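PDB 5Z87: EmGH1 from Erythrobacter marinus, which probably hydrolyses beta-glucosidic bonds as a family 3 glycoside hydrolase, and may also act on beta-xylosides and alpha-L-arabinofuranosides. Local coordinates for residues 61-66 / 353-358; 333-338 / 362-367; 465-470 / 475-480; 576-581 / 609-614; 645-650 / 656-661. All blocks are in the same frame, centred on the assembly; numbering follows the deposited sequence.

Interaction 1: 61-66 / 353-358; sequences AQLNCP and LMLPQL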
# COMPACT_ATOMS: atom_id res chain seq x y z
N ALA A 61 -21.15 -19.28 30.24
CA ALA A 61 -21.58 -20.14 29.14
C ALA A 61 -22.20 -19.32 28.01
O ALA A 61 -22.15 -19.73 26.84
CB ALA A 61 -22.57 -21.19 29.66
N GLN A 62 -22.78 -18.17 28.33
CA GLN A 62 -23.33 -17.27 27.32
C GLN A 62 -22.26 -16.61 26.44
O GLN A 62 -22.62 -15.91 25.49
CB GLN A 62 -24.19 -16.19 27.99
CG GLN A 62 -25.37 -16.75 28.80
CD GLN A 62 -26.40 -17.43 27.92
OE1 GLN A 62 -26.88 -16.85 26.93
NE2 GLN A 62 -26.74 -18.68 28.25
N LEU A 63 -20.97 -16.82 26.72
CA LEU A 63 -19.91 -16.17 25.94
C LEU A 63 -19.28 -17.10 24.92
O LEU A 63 -18.29 -16.73 24.28
CB LEU A 63 -18.84 -15.61 26.88
CG LEU A 63 -19.37 -14.81 28.08
CD1 LEU A 63 -18.24 -14.14 28.82
CD2 LEU A 63 -20.38 -13.77 27.64
N ASN A 64 -19.83 -18.31 24.74
CA ASN A 64 -19.30 -19.29 23.81
C ASN A 64 -20.22 -19.41 22.60
O ASN A 64 -21.45 -19.38 22.75
CB ASN A 64 -19.14 -20.65 24.49
CG ASN A 64 -18.38 -20.57 25.80
OD1 ASN A 64 -17.40 -19.84 25.89
ND2 ASN A 64 -18.83 -21.31 26.81
N CYS A 65 -19.63 -19.57 21.41
CA CYS A 65 -20.39 -19.78 20.17
C CYS A 65 -19.65 -20.74 19.24
O CYS A 65 -18.97 -20.31 18.30
CB CYS A 65 -20.65 -18.45 19.46
SG CYS A 65 -21.74 -18.58 18.02
N PRO A 66 -19.78 -22.04 19.47
CA PRO A 66 -19.17 -23.02 18.56
C PRO A 66 -20.02 -23.20 17.31
O PRO A 66 -21.12 -22.65 17.18
CB PRO A 66 -19.14 -24.31 19.39
CG PRO A 66 -20.41 -24.21 20.21
CD PRO A 66 -20.53 -22.71 20.56
N LEU A 353 -13.55 -20.73 27.04
CA LEU A 353 -13.89 -21.81 27.96
C LEU A 353 -13.04 -21.76 29.22
O LEU A 353 -13.44 -22.33 30.24
CB LEU A 353 -13.76 -23.17 27.27
CG LEU A 353 -14.95 -23.64 26.41
CD1 LEU A 353 -15.37 -22.63 25.37
CD2 LEU A 353 -14.67 -24.97 25.72
N MET A 354 -11.90 -21.07 29.19
CA MET A 354 -11.05 -20.89 30.36
C MET A 354 -11.53 -19.78 31.28
O MET A 354 -10.98 -19.63 32.38
CB MET A 354 -9.60 -20.60 29.94
CG MET A 354 -8.92 -21.68 29.12
SD MET A 354 -7.31 -21.14 28.47
CE MET A 354 -6.92 -22.52 27.39
N LEU A 355 -12.51 -18.97 30.87
CA LEU A 355 -12.88 -17.80 31.65
C LEU A 355 -13.32 -18.13 33.08
O LEU A 355 -12.88 -17.44 34.01
CB LEU A 355 -13.96 -17.01 30.91
CG LEU A 355 -13.56 -16.32 29.62
CD1 LEU A 355 -14.74 -15.50 29.09
CD2 LEU A 355 -12.34 -15.43 29.83
N PRO A 356 -14.18 -19.14 33.33
CA PRO A 356 -14.56 -19.41 34.74
C PRO A 356 -13.38 -19.78 35.61
O PRO A 356 -13.22 -19.21 36.70
CB PRO A 356 -15.57 -20.57 34.61
CG PRO A 356 -16.08 -20.49 33.21
CD PRO A 356 -14.92 -20.00 32.39
N GLN A 357 -12.53 -20.69 35.17
CA GLN A 357 -11.38 -21.06 35.99
C GLN A 357 -10.42 -19.89 36.18
O GLN A 357 -9.77 -19.79 37.23
CB GLN A 357 -10.64 -22.26 35.39
CG GLN A 357 -9.80 -23.03 36.42
CD GLN A 357 -10.52 -23.21 37.76
OE1 GLN A 357 -11.58 -23.83 37.83
NE2 GLN A 357 -9.95 -22.65 38.83
N LEU A 358 -10.32 -18.98 35.19
CA LEU A 358 -9.44 -17.82 35.36
C LEU A 358 -9.97 -16.89 36.44
O LEU A 358 -9.19 -16.31 37.20
CB LEU A 358 -9.26 -17.07 34.04
CG LEU A 358 -8.44 -17.80 32.98
CD1 LEU A 358 -8.74 -17.27 31.58
CD2 LEU A 358 -6.94 -17.72 33.31
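Asn64 and Leu353 give the largest share of this contact, and they meet by van der Waals touch alone. Methyl CD1 of Leu353 lies beside the amide, 3.5 Å from Asn64 OD1 and 3.7 Å from Asn64 CG, the two side chains running obliquely past each other. The amide oxygen is also 4.1 Å from Leu353 N, and no hydrogen bond joins the segments. What brings the methyl in is the second torsion of Leu353 (chi2 53°): its CB does not head for the partner, yet CD1 is swung over to the amide.

Leu355 meets Leu63 methyl to methyl, CD1 to CD1 at 3.8 Å, with the side chains crossing at about a right angle. Both CB atoms point at the opposite segment, and both leucines are buried, so this pair is buried apolar packing. The 141 Å² buried in total marks a modest interface.

Residues 61-64 form a type I turn that leads into strand 64-65. That strand pairs in parallel with strand 345-346, while Leu63 also packs on Ala372 and Ala373 of helix 366-382. Leu355 of helix 355-360 leans on Ala334 and Leu338 of helix 330-340, so the contact sits where these helices converge on the short sheet.

Interaction 2: 333-338 / 362-367; sequences AAIMGL and GLLEER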
# COMPACT_ATOMS: atom_id res chain seq x y z
N ALA A 333 -4.71 -14.78 25.91
CA ALA A 333 -5.50 -14.30 24.78
C ALA A 333 -6.96 -14.08 25.18
O ALA A 333 -7.56 -13.05 24.86
CB ALA A 333 -5.41 -15.28 23.60
N ALA A 334 -7.54 -15.06 25.88
CA ALA A 334 -8.91 -14.90 26.38
C ALA A 334 -9.03 -13.63 27.21
O ALA A 334 -9.98 -12.85 27.03
CB ALA A 334 -9.31 -16.14 27.19
N ILE A 335 -8.04 -13.36 28.07
CA ILE A 335 -8.12 -12.20 28.95
C ILE A 335 -8.03 -10.91 28.15
O ILE A 335 -8.79 -9.96 28.38
CB ILE A 335 -7.02 -12.25 30.03
CG1 ILE A 335 -7.28 -13.41 31.00
CG2 ILE A 335 -6.98 -10.93 30.81
CD1 ILE A 335 -6.20 -13.57 32.07
N MET A 336 -7.10 -10.84 27.19
CA MET A 336 -6.97 -9.65 26.35
C MET A 336 -8.26 -9.37 25.57
O MET A 336 -8.75 -8.23 25.56
CB MET A 336 -5.79 -9.80 25.39
CG MET A 336 -4.45 -9.62 26.06
SD MET A 336 -3.11 -9.71 24.85
CE MET A 336 -1.69 -9.58 25.94
N GLY A 337 -8.81 -10.39 24.91
CA GLY A 337 -10.04 -10.18 24.15
C GLY A 337 -11.21 -9.71 25.02
O GLY A 337 -11.94 -8.79 24.64
N LEU A 338 -11.40 -10.34 26.17
CA LEU A 338 -12.54 -9.98 27.02
C LEU A 338 -12.39 -8.57 27.57
O LEU A 338 -13.34 -7.77 27.52
CB LEU A 338 -12.68 -11.00 28.15
CG LEU A 338 -14.01 -10.95 28.88
CD1 LEU A 338 -15.10 -11.48 27.98
CD2 LEU A 338 -13.92 -11.75 30.18
N GLY A 362 -8.27 -16.20 40.25
CA GLY A 362 -7.84 -14.86 40.60
C GLY A 362 -7.08 -14.11 39.52
O GLY A 362 -6.58 -13.02 39.79
N LEU A 363 -6.99 -14.66 38.31
CA LEU A 363 -6.28 -14.01 37.22
C LEU A 363 -7.18 -13.10 36.39
O LEU A 363 -6.69 -12.49 35.43
CB LEU A 363 -5.64 -15.07 36.32
CG LEU A 363 -4.85 -16.08 37.14
CD1 LEU A 363 -4.55 -17.35 36.35
CD2 LEU A 363 -3.57 -15.43 37.65
N LEU A 364 -8.47 -12.99 36.73
CA LEU A 364 -9.43 -12.23 35.93
C LEU A 364 -10.59 -11.81 36.82
O LEU A 364 -11.11 -12.63 37.59
CB LEU A 364 -9.94 -13.07 34.75
CG LEU A 364 -11.05 -12.50 33.85
CD1 LEU A 364 -10.63 -11.20 33.17
CD2 LEU A 364 -11.46 -13.54 32.81
N GLU A 365 -11.01 -10.56 36.71
CA GLU A 365 -12.11 -10.05 37.52
C GLU A 365 -13.45 -10.52 36.95
O GLU A 365 -13.70 -10.42 35.75
CB GLU A 365 -12.08 -8.52 37.58
CG GLU A 365 -10.94 -7.96 38.43
CD GLU A 365 -10.40 -6.66 37.88
OE1 GLU A 365 -10.98 -5.59 38.20
OE2 GLU A 365 -9.40 -6.70 37.12
N GLU A 366 -14.32 -11.01 37.84
CA GLU A 366 -15.59 -11.57 37.41
C GLU A 366 -16.45 -10.53 36.69
O GLU A 366 -17.25 -10.89 35.82
CB GLU A 366 -16.34 -12.17 38.61
CG GLU A 366 -17.86 -12.26 38.47
CD GLU A 366 -18.47 -13.35 39.36
OE1 GLU A 366 -17.72 -13.95 40.17
OE2 GLU A 366 -19.69 -13.60 39.23
N ARG A 367 -16.26 -9.25 37.00
CA ARG A 367 -17.08 -8.21 36.39
C ARG A 367 -16.95 -8.17 34.86
O ARG A 367 -17.86 -7.67 34.20
CB ARG A 367 -16.74 -6.85 37.00
CG ARG A 367 -15.45 -6.22 36.51
CD ARG A 367 -15.31 -4.79 37.04
NE ARG A 367 -14.57 -3.91 36.13
CZ ARG A 367 -13.27 -3.67 36.22
NH1 ARG A 367 -12.68 -2.85 35.36
NH2 ARG A 367 -12.55 -4.24 37.18
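Leu338 and Leu364 join helix 330-340 to the connection that follows helix 355-360, a connection opened by a Schellman motif at Gly362. Both segments belong to the N-terminal, TIM-barrel-type domain of family 3 glycoside hydrolases.

The apolar contacts come first. Leu338 CD2 lies 4.0 Å from Leu364 CD2, the two side chains crossing at about a right angle. Each leucine holds its CG trans to the backbone nitrogen (chi1 -165° for Leu338 and 175° for Leu364). Leu364 uses its two methyls separately, CD2 toward Leu338 and CD1 toward Ile335, which lies one helical turn before Leu338. Ile335 and Leu364 bury the most surface in the contact, although their closest side-chain atoms, Ile335 CG2 and Leu364 CD1, are 4.4 Å apart. Leu364 is thus faced by two residues spaced i and i+3 along the helix, and its CA is closest to that of Ile335, at 7.1 Å. Leu364 also packs on Leu355 of helix 355-360.

Backbone geometry sets up the approach. Gly362 has a positive phi of 83° and ends the preceding helix with two bonds back into its last turn. After Leu363, which is not extended, Leu364 takes extended backbone angles, and its CB is directed toward helix 330-340.

No hydrogen bond crosses between the segments. The one side-chain contact with a polar backbone atom is van der Waals in kind: methyl CD1 of Ile335 rests 3.6 Å from Leu363 O.

Interaction 3: 465-470 / 475-480; sequences GLQAYA and FEVEYA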
# COMPACT_ATOMS: atom_id res chain seq x y z
N GLY A 465 -30.72 -18.01 -19.55
CA GLY A 465 -31.51 -16.80 -19.71
C GLY A 465 -31.66 -16.40 -21.17
O GLY A 465 -32.73 -15.95 -21.59
N LEU A 466 -30.61 -16.59 -21.95
CA LEU A 466 -30.66 -16.26 -23.37
C LEU A 466 -31.45 -17.31 -24.16
O LEU A 466 -32.18 -16.97 -25.10
CB LEU A 466 -29.24 -16.10 -23.91
CG LEU A 466 -28.66 -14.72 -23.63
CD1 LEU A 466 -27.18 -14.68 -23.97
CD2 LEU A 466 -29.44 -13.62 -24.39
N GLN A 467 -31.32 -18.59 -23.80
CA GLN A 467 -32.14 -19.63 -24.44
C GLN A 467 -33.62 -19.33 -24.26
O GLN A 467 -34.41 -19.42 -25.21
CB GLN A 467 -31.81 -20.99 -23.86
CG GLN A 467 -30.50 -21.59 -24.34
CD GLN A 467 -30.10 -22.77 -23.47
OE1 GLN A 467 -30.55 -22.89 -22.33
NE2 GLN A 467 -29.25 -23.64 -24.00
N ALA A 468 -34.03 -18.99 -23.03
CA ALA A 468 -35.44 -18.69 -22.79
C ALA A 468 -35.88 -17.45 -23.55
O ALA A 468 -37.04 -17.38 -23.98
CB ALA A 468 -35.69 -18.50 -21.30
N TYR A 469 -34.99 -16.48 -23.71
CA TYR A 469 -35.32 -15.29 -24.48
C TYR A 469 -35.45 -15.62 -25.97
O TYR A 469 -36.36 -15.12 -26.64
CB TYR A 469 -34.27 -14.21 -24.27
CG TYR A 469 -34.77 -12.84 -24.66
CD1 TYR A 469 -34.73 -12.42 -25.98
CD2 TYR A 469 -35.32 -11.98 -23.71
CE1 TYR A 469 -35.20 -11.18 -26.35
CE2 TYR A 469 -35.79 -10.73 -24.07
CZ TYR A 469 -35.73 -10.35 -25.40
OH TYR A 469 -36.21 -9.11 -25.78
N ALA A 470 -34.56 -16.46 -26.49
CA ALA A 470 -34.64 -16.84 -27.89
C ALA A 470 -35.96 -17.55 -28.20
O ALA A 470 -36.60 -17.29 -29.23
CB ALA A 470 -33.45 -17.72 -28.24
N PHE A 475 -35.48 -16.88 -32.44
CA PHE A 475 -34.15 -17.04 -33.01
C PHE A 475 -33.45 -18.17 -32.27
O PHE A 475 -33.91 -18.64 -31.23
CB PHE A 475 -33.34 -15.73 -32.97
CG PHE A 475 -33.00 -15.25 -31.58
CD1 PHE A 475 -31.86 -15.71 -30.94
CD2 PHE A 475 -33.79 -14.31 -30.95
CE1 PHE A 475 -31.53 -15.25 -29.67
CE2 PHE A 475 -33.46 -13.85 -29.68
CZ PHE A 475 -32.34 -14.33 -29.05
N GLU A 476 -32.34 -18.62 -32.85
CA GLU A 476 -31.61 -19.79 -32.39
C GLU A 476 -30.43 -19.39 -31.51
O GLU A 476 -29.87 -18.30 -31.65
CB GLU A 476 -31.11 -20.60 -33.58
CG GLU A 476 -30.55 -21.95 -33.24
CD GLU A 476 -30.10 -22.71 -34.47
OE1 GLU A 476 -29.10 -23.46 -34.38
OE2 GLU A 476 -30.75 -22.54 -35.53
N VAL A 477 -30.06 -20.30 -30.61
CA VAL A 477 -28.92 -20.14 -29.71
C VAL A 477 -28.08 -21.40 -29.77
O VAL A 477 -28.61 -22.51 -29.65
CB VAL A 477 -29.38 -19.86 -28.26
CG1 VAL A 477 -28.33 -20.32 -27.25
CG2 VAL A 477 -29.70 -18.39 -28.08
N GLU A 478 -26.78 -21.24 -29.98
CA GLU A 478 -25.84 -22.32 -29.75
C GLU A 478 -24.88 -21.93 -28.63
O GLU A 478 -24.71 -20.75 -28.32
CB GLU A 478 -25.05 -22.68 -31.01
CG GLU A 478 -24.49 -24.10 -30.96
CD GLU A 478 -24.18 -24.67 -32.33
OE1 GLU A 478 -24.86 -24.28 -33.30
OE2 GLU A 478 -23.25 -25.50 -32.43
N TYR A 479 -24.27 -22.94 -28.02
CA TYR A 479 -23.41 -22.75 -26.87
C TYR A 479 -22.08 -23.43 -27.13
O TYR A 479 -22.04 -24.54 -27.67
CB TYR A 479 -24.03 -23.33 -25.58
CG TYR A 479 -23.01 -23.63 -24.50
CD1 TYR A 479 -22.40 -22.60 -23.78
CD2 TYR A 479 -22.64 -24.93 -24.21
CE1 TYR A 479 -21.46 -22.87 -22.80
CE2 TYR A 479 -21.70 -25.21 -23.23
CZ TYR A 479 -21.12 -24.18 -22.52
OH TYR A 479 -20.19 -24.46 -21.54
N ALA A 480 -21.01 -22.75 -26.76
CA ALA A 480 -19.67 -23.31 -26.75
C ALA A 480 -19.00 -22.96 -25.43
O ALA A 480 -19.20 -21.86 -24.89
CB ALA A 480 -18.84 -22.80 -27.94
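Ala470 CB sits over one face of the Phe475 ring, a CH-pi contact 3.7 Å from the ring centroid and 21° off the ring normal. The methyl is displaced toward the rim, where Phe475 CE1 is 3.4 Å away, and it also touches Phe475 O at 3.2 Å. On its other contact, Ala470 CB meets Val477 CG2 at 3.8 Å.

Flanking these, Gln467 CG lies 3.8 Å from Val477 CG1, using the aliphatic part of its chain, and Tyr469 CD1 approaches Phe475 CE2 edge to edge at 4.2 Å. Phe475 can turn its ring back over the helix because CG lies between the backbone N and the carbonyl carbon (chi1 66°). A weak hydrogen bond from Phe475 N to Ala470 O, 3.4 Å long, ties the two segments.

Farther out, Phe616 stacks with the Tyr469 ring and meets that of Phe475, while Tyr469 OH bonds to Asp618.

Helix 462-473 runs nearly antiparallel to strand 476-480 (159° between directions, axes 8.0 Å apart). With strand 436-440 they form a beta-alpha-beta unit, in which strand 476-480 lies at the edge of the mixed sheet, parallel to 436-440, and Leu466 packs against Met437 and Val439.

Interaction 4: 576-581 / 609-614; sequences VAVLIH and HAIASI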
# COMPACT_ATOMS: atom_id res chain seq x y z
N VAL A 576 -20.56 -8.91 -28.24
CA VAL A 576 -20.62 -8.21 -26.97
C VAL A 576 -20.09 -9.13 -25.88
O VAL A 576 -20.12 -10.35 -26.00
CB VAL A 576 -22.05 -7.74 -26.62
CG1 VAL A 576 -22.61 -6.91 -27.76
CG2 VAL A 576 -22.93 -8.94 -26.35
N ALA A 577 -19.61 -8.52 -24.81
CA ALA A 577 -19.08 -9.26 -23.68
C ALA A 577 -19.90 -8.94 -22.42
O ALA A 577 -20.30 -7.79 -22.21
CB ALA A 577 -17.59 -8.97 -23.46
N VAL A 578 -20.15 -9.98 -21.63
CA VAL A 578 -20.78 -9.89 -20.31
C VAL A 578 -19.77 -10.37 -19.27
O VAL A 578 -19.29 -11.51 -19.35
CB VAL A 578 -22.08 -10.72 -20.24
CG1 VAL A 578 -22.81 -10.45 -18.92
CG2 VAL A 578 -22.98 -10.40 -21.41
N LEU A 579 -19.46 -9.52 -18.30
CA LEU A 579 -18.47 -9.88 -17.28
C LEU A 579 -19.18 -10.42 -16.03
O LEU A 579 -20.06 -9.76 -15.46
CB LEU A 579 -17.59 -8.68 -16.92
CG LEU A 579 -16.68 -8.15 -18.02
CD1 LEU A 579 -16.05 -6.85 -17.60
CD2 LEU A 579 -15.60 -9.14 -18.34
N ILE A 580 -18.77 -11.61 -15.61
CA ILE A 580 -19.29 -12.28 -14.43
C ILE A 580 -18.09 -12.67 -13.59
O ILE A 580 -17.18 -13.34 -14.09
CB ILE A 580 -20.14 -13.51 -14.81
CG1 ILE A 580 -21.34 -13.07 -15.65
CG2 ILE A 580 -20.60 -14.29 -13.56
CD1 ILE A 580 -22.05 -14.22 -16.38
N HIS A 581 -18.08 -12.23 -12.32
CA HIS A 581 -16.85 -12.21 -11.52
C HIS A 581 -17.13 -11.67 -10.12
O HIS A 581 -18.14 -10.99 -9.88
CB HIS A 581 -15.78 -11.32 -12.19
CG HIS A 581 -16.25 -9.92 -12.43
ND1 HIS A 581 -15.77 -8.84 -11.72
CD2 HIS A 581 -17.16 -9.42 -13.30
CE1 HIS A 581 -16.35 -7.73 -12.15
NE2 HIS A 581 -17.21 -8.06 -13.10
N HIS A 609 -31.79 -13.98 -16.69
CA HIS A 609 -32.91 -13.27 -17.30
C HIS A 609 -32.65 -11.78 -17.39
O HIS A 609 -32.99 -11.13 -18.39
CB HIS A 609 -34.21 -13.54 -16.52
CG HIS A 609 -34.64 -14.97 -16.52
ND1 HIS A 609 -34.83 -15.70 -17.68
CD2 HIS A 609 -34.95 -15.81 -15.50
CE1 HIS A 609 -35.22 -16.92 -17.37
NE2 HIS A 609 -35.30 -17.02 -16.06
N ALA A 610 -32.06 -11.20 -16.34
CA ALA A 610 -31.82 -9.76 -16.35
C ALA A 610 -30.79 -9.39 -17.42
O ALA A 610 -30.95 -8.39 -18.12
CB ALA A 610 -31.39 -9.28 -14.97
N ILE A 611 -29.74 -10.21 -17.57
CA ILE A 611 -28.76 -9.98 -18.64
C ILE A 611 -29.43 -10.00 -20.01
O ILE A 611 -29.21 -9.12 -20.85
CB ILE A 611 -27.65 -11.03 -18.56
CG1 ILE A 611 -26.84 -10.85 -17.27
CG2 ILE A 611 -26.77 -10.97 -19.80
CD1 ILE A 611 -25.75 -11.88 -17.08
N ALA A 612 -30.26 -11.02 -20.26
CA ALA A 612 -30.93 -11.10 -21.55
C ALA A 612 -31.84 -9.90 -21.78
O ALA A 612 -31.87 -9.33 -22.88
CB ALA A 612 -31.73 -12.40 -21.64
N SER A 613 -32.55 -9.47 -20.74
CA SER A 613 -33.43 -8.31 -20.88
C SER A 613 -32.66 -7.04 -21.22
O SER A 613 -33.16 -6.17 -21.94
CB SER A 613 -34.25 -8.13 -19.60
OG SER A 613 -35.10 -9.24 -19.38
N ILE A 614 -31.44 -6.90 -20.69
CA ILE A 614 -30.65 -5.71 -20.98
C ILE A 614 -29.99 -5.83 -22.35
O ILE A 614 -29.86 -4.84 -23.07
CB ILE A 614 -29.63 -5.46 -19.86
CG1 ILE A 614 -30.31 -4.81 -18.67
CG2 ILE A 614 -28.47 -4.58 -20.34
CD1 ILE A 614 -29.60 -5.08 -17.37
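Ile611 presses its CD1 methyl against Val578, 3.8 Å from Val578 CG1, the two side chains reaching toward each other tip to tip. The second branch of Ile611 joins in: CG2 lies 4.1 Å from Val578 CG1 and 4.2 Å from Val578 CG2, so the valine presents both methyls to the isoleucine. Its CG1 is trans to the backbone nitrogen (chi1 -172°) and its CG2 trans to the carbonyl carbon, which spreads the fork toward the helix.

Ile580 makes a lighter contact, its CD1 standing 4.4 Å from Ile611 CD1. Because alternate residues of a strand face the same side, Val578 and Ile580 both direct their CB atoms at the helix, and one isoleucine bridges the two. In Ile611 the chain is extended (chi2 177°), carrying CD1 outward from the helix to the strand.

All three residues are buried; the contacts found are all between methyl carbons, and 103 Å² is buried in total. The nearest CA atoms, those of Val578 and Ile611, are 8.2 Å apart, which leaves the whole interval to side chains.

Strand 574-580 is an inner strand of the mixed C-terminal-domain sheet, lying between 527-533 and 596-601 and parallel to both. Helix 607-615 covers one face of it; the helix is packed in turn against helix 403-416 through Ala610 and Ala413, and Ile614 reaches Leu598 of strand 596-601.

Interaction 5: 645-650 / 656-661; sequences TGRFRN and STPLYP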
# COMPACT_ATOMS: atom_id res chain seq x y z
N THR A 645 -2.10 14.99 -3.33
CA THR A 645 -0.85 14.39 -3.77
C THR A 645 -1.00 12.92 -4.13
O THR A 645 -0.02 12.32 -4.58
CB THR A 645 0.19 14.53 -2.67
OG1 THR A 645 -0.37 14.06 -1.43
CG2 THR A 645 0.62 15.97 -2.53
N GLY A 646 -2.17 12.32 -3.91
CA GLY A 646 -2.28 10.88 -4.03
C GLY A 646 -1.95 10.39 -5.43
O GLY A 646 -1.23 9.41 -5.61
N ARG A 647 -2.48 11.06 -6.43
CA ARG A 647 -2.15 10.77 -7.82
C ARG A 647 -1.61 12.01 -8.50
O ARG A 647 -1.88 12.28 -9.66
CB ARG A 647 -3.37 10.18 -8.56
CG ARG A 647 -3.66 8.72 -8.13
CD ARG A 647 -4.94 8.17 -8.75
NE ARG A 647 -4.84 8.08 -10.21
CZ ARG A 647 -5.43 8.93 -11.04
NH1 ARG A 647 -6.16 9.94 -10.54
NH2 ARG A 647 -5.32 8.78 -12.35
N PHE A 648 -0.82 12.79 -7.76
CA PHE A 648 -0.25 14.01 -8.30
C PHE A 648 0.68 13.72 -9.49
O PHE A 648 0.62 14.41 -10.51
CB PHE A 648 0.49 14.76 -7.19
CG PHE A 648 1.22 15.98 -7.65
CD1 PHE A 648 0.58 16.94 -8.40
CD2 PHE A 648 2.55 16.17 -7.30
CE1 PHE A 648 1.25 18.07 -8.82
CE2 PHE A 648 3.22 17.30 -7.70
CZ PHE A 648 2.57 18.25 -8.47
N ARG A 649 1.51 12.69 -9.38
CA ARG A 649 2.41 12.27 -10.45
C ARG A 649 1.94 10.95 -11.07
O ARG A 649 1.35 10.10 -10.39
CB ARG A 649 3.85 12.10 -9.94
CG ARG A 649 4.45 13.36 -9.27
CD ARG A 649 4.77 14.44 -10.26
NE ARG A 649 3.58 15.07 -10.82
CZ ARG A 649 3.60 16.06 -11.69
NH1 ARG A 649 2.46 16.55 -12.16
NH2 ARG A 649 4.75 16.56 -12.10
N ASN A 650 2.23 10.79 -12.36
CA ASN A 650 1.80 9.65 -13.16
C ASN A 650 2.97 8.72 -13.45
O ASN A 650 4.13 9.03 -13.20
CB ASN A 650 1.15 10.14 -14.46
CG ASN A 650 -0.06 10.98 -14.19
OD1 ASN A 650 -0.98 10.54 -13.50
ND2 ASN A 650 -0.08 12.19 -14.73
N SER A 656 -2.02 6.57 -16.97
CA SER A 656 -2.27 6.46 -15.54
C SER A 656 -3.68 6.89 -15.15
O SER A 656 -3.98 6.98 -13.95
CB SER A 656 -1.25 7.30 -14.77
OG SER A 656 0.06 6.83 -15.00
N THR A 657 -4.53 7.19 -16.13
CA THR A 657 -5.94 7.40 -15.85
C THR A 657 -6.58 6.08 -15.46
O THR A 657 -6.08 5.01 -15.81
CB THR A 657 -6.66 7.98 -17.06
OG1 THR A 657 -6.53 7.06 -18.16
CG2 THR A 657 -6.08 9.36 -17.43
N PRO A 658 -7.69 6.12 -14.74
CA PRO A 658 -8.41 4.88 -14.49
C PRO A 658 -8.98 4.35 -15.79
O PRO A 658 -9.20 5.09 -16.75
CB PRO A 658 -9.51 5.29 -13.50
CG PRO A 658 -9.61 6.79 -13.64
CD PRO A 658 -8.27 7.26 -14.02
N LEU A 659 -9.17 3.03 -15.84
CA LEU A 659 -9.86 2.44 -16.99
C LEU A 659 -11.32 2.89 -17.01
O LEU A 659 -11.83 3.33 -18.04
CB LEU A 659 -9.73 0.92 -16.94
CG LEU A 659 -10.30 0.19 -18.17
CD1 LEU A 659 -9.58 0.62 -19.46
CD2 LEU A 659 -10.22 -1.32 -18.00
N TYR A 660 -11.99 2.81 -15.87
CA TYR A 660 -13.31 3.39 -15.66
C TYR A 660 -13.30 4.09 -14.31
O TYR A 660 -12.83 3.51 -13.31
CB TYR A 660 -14.43 2.33 -15.70
CG TYR A 660 -14.40 1.38 -16.89
CD1 TYR A 660 -14.87 1.77 -18.14
CD2 TYR A 660 -13.93 0.09 -16.74
CE1 TYR A 660 -14.84 0.89 -19.22
CE2 TYR A 660 -13.90 -0.80 -17.82
CZ TYR A 660 -14.36 -0.40 -19.05
OH TYR A 660 -14.34 -1.28 -20.10
N PRO A 661 -13.81 5.31 -14.21
CA PRO A 661 -13.81 6.01 -12.93
C PRO A 661 -14.96 5.57 -12.05
O PRO A 661 -15.97 5.03 -12.51
CB PRO A 661 -13.96 7.48 -13.33
CG PRO A 661 -14.75 7.42 -14.60
CD PRO A 661 -14.29 6.17 -15.31
O HOH W 1 -2.56 6.55 -11.55
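Ser656 carries most of the contact through its backbone oxygen and its CB. Arg647 NH2 donates to Ser656 O at 2.8 Å with an N-H...O angle of 158°. The oxygen lies in the guanidinium plane, whereas the donor is tilted 29° from the carbonyl plane. A water adds a second route: it accepts from Arg647 NE at 3.1 Å and donates to Ser656 O at 2.8 Å, so Ser656 O accepts two hydrogen bonds, one from Arg647 NH2 and one from the water. The bend of Arg647 at chi3 (64°) brings the guanidinium edge round to this oxygen. The serine CB also touches Asn650 OD1 at 3.5 Å, a packing contact; the Asn650 amide nitrogen bonds to Asp547 of the second subunit, and Arg649 to Tyr543 and Gly546 of that subunit. The serine hydroxyl bonds with Tyr651 N and Ser654 O, in the short loop that links the segments.

Thr657 follows, its CA near the guanidinium edge, 3.8 Å from Arg647 NH2. Its own hydroxyl is bonded to Asp655.

Pro658 offers CD, 3.7 Å from Arg647 NH2, the two side chains lying obliquely.

Leu659 and Tyr660 both face Ile629 in a classic beta bulge, and Tyr660 OH bonds to Gln421.

The arrangement is a loop closed on itself by an arginine-to-carbonyl bond, in the C-terminal domain of a family 3 glycoside hydrolase and at the interface with the second subunit.

From the N terminus, interaction 1 closes the longest span, linking residues 61-66, with strand 64-65, to residues 353-358, which lead into helix 355-360. Interaction 2 opens inside it, at 333-338, and ends beyond it, at 362-367, so the two cross along the chain. They touch through Leu355 and tie residues 61-66 and helices 330-340, 355-360 and 366-382 together within the N-terminal domain range. Interactions 3, 4 and 5 follow in series within the C-terminal domain range. Interaction 3 closes a tight helix-to-strand connection; interaction 4 joins an inner strand of the same sheet to helix 607-615, and the two touch where Ala612 meets Leu466. Interaction 5 closes a short loop, its centre about 29 Å from that of interaction 4.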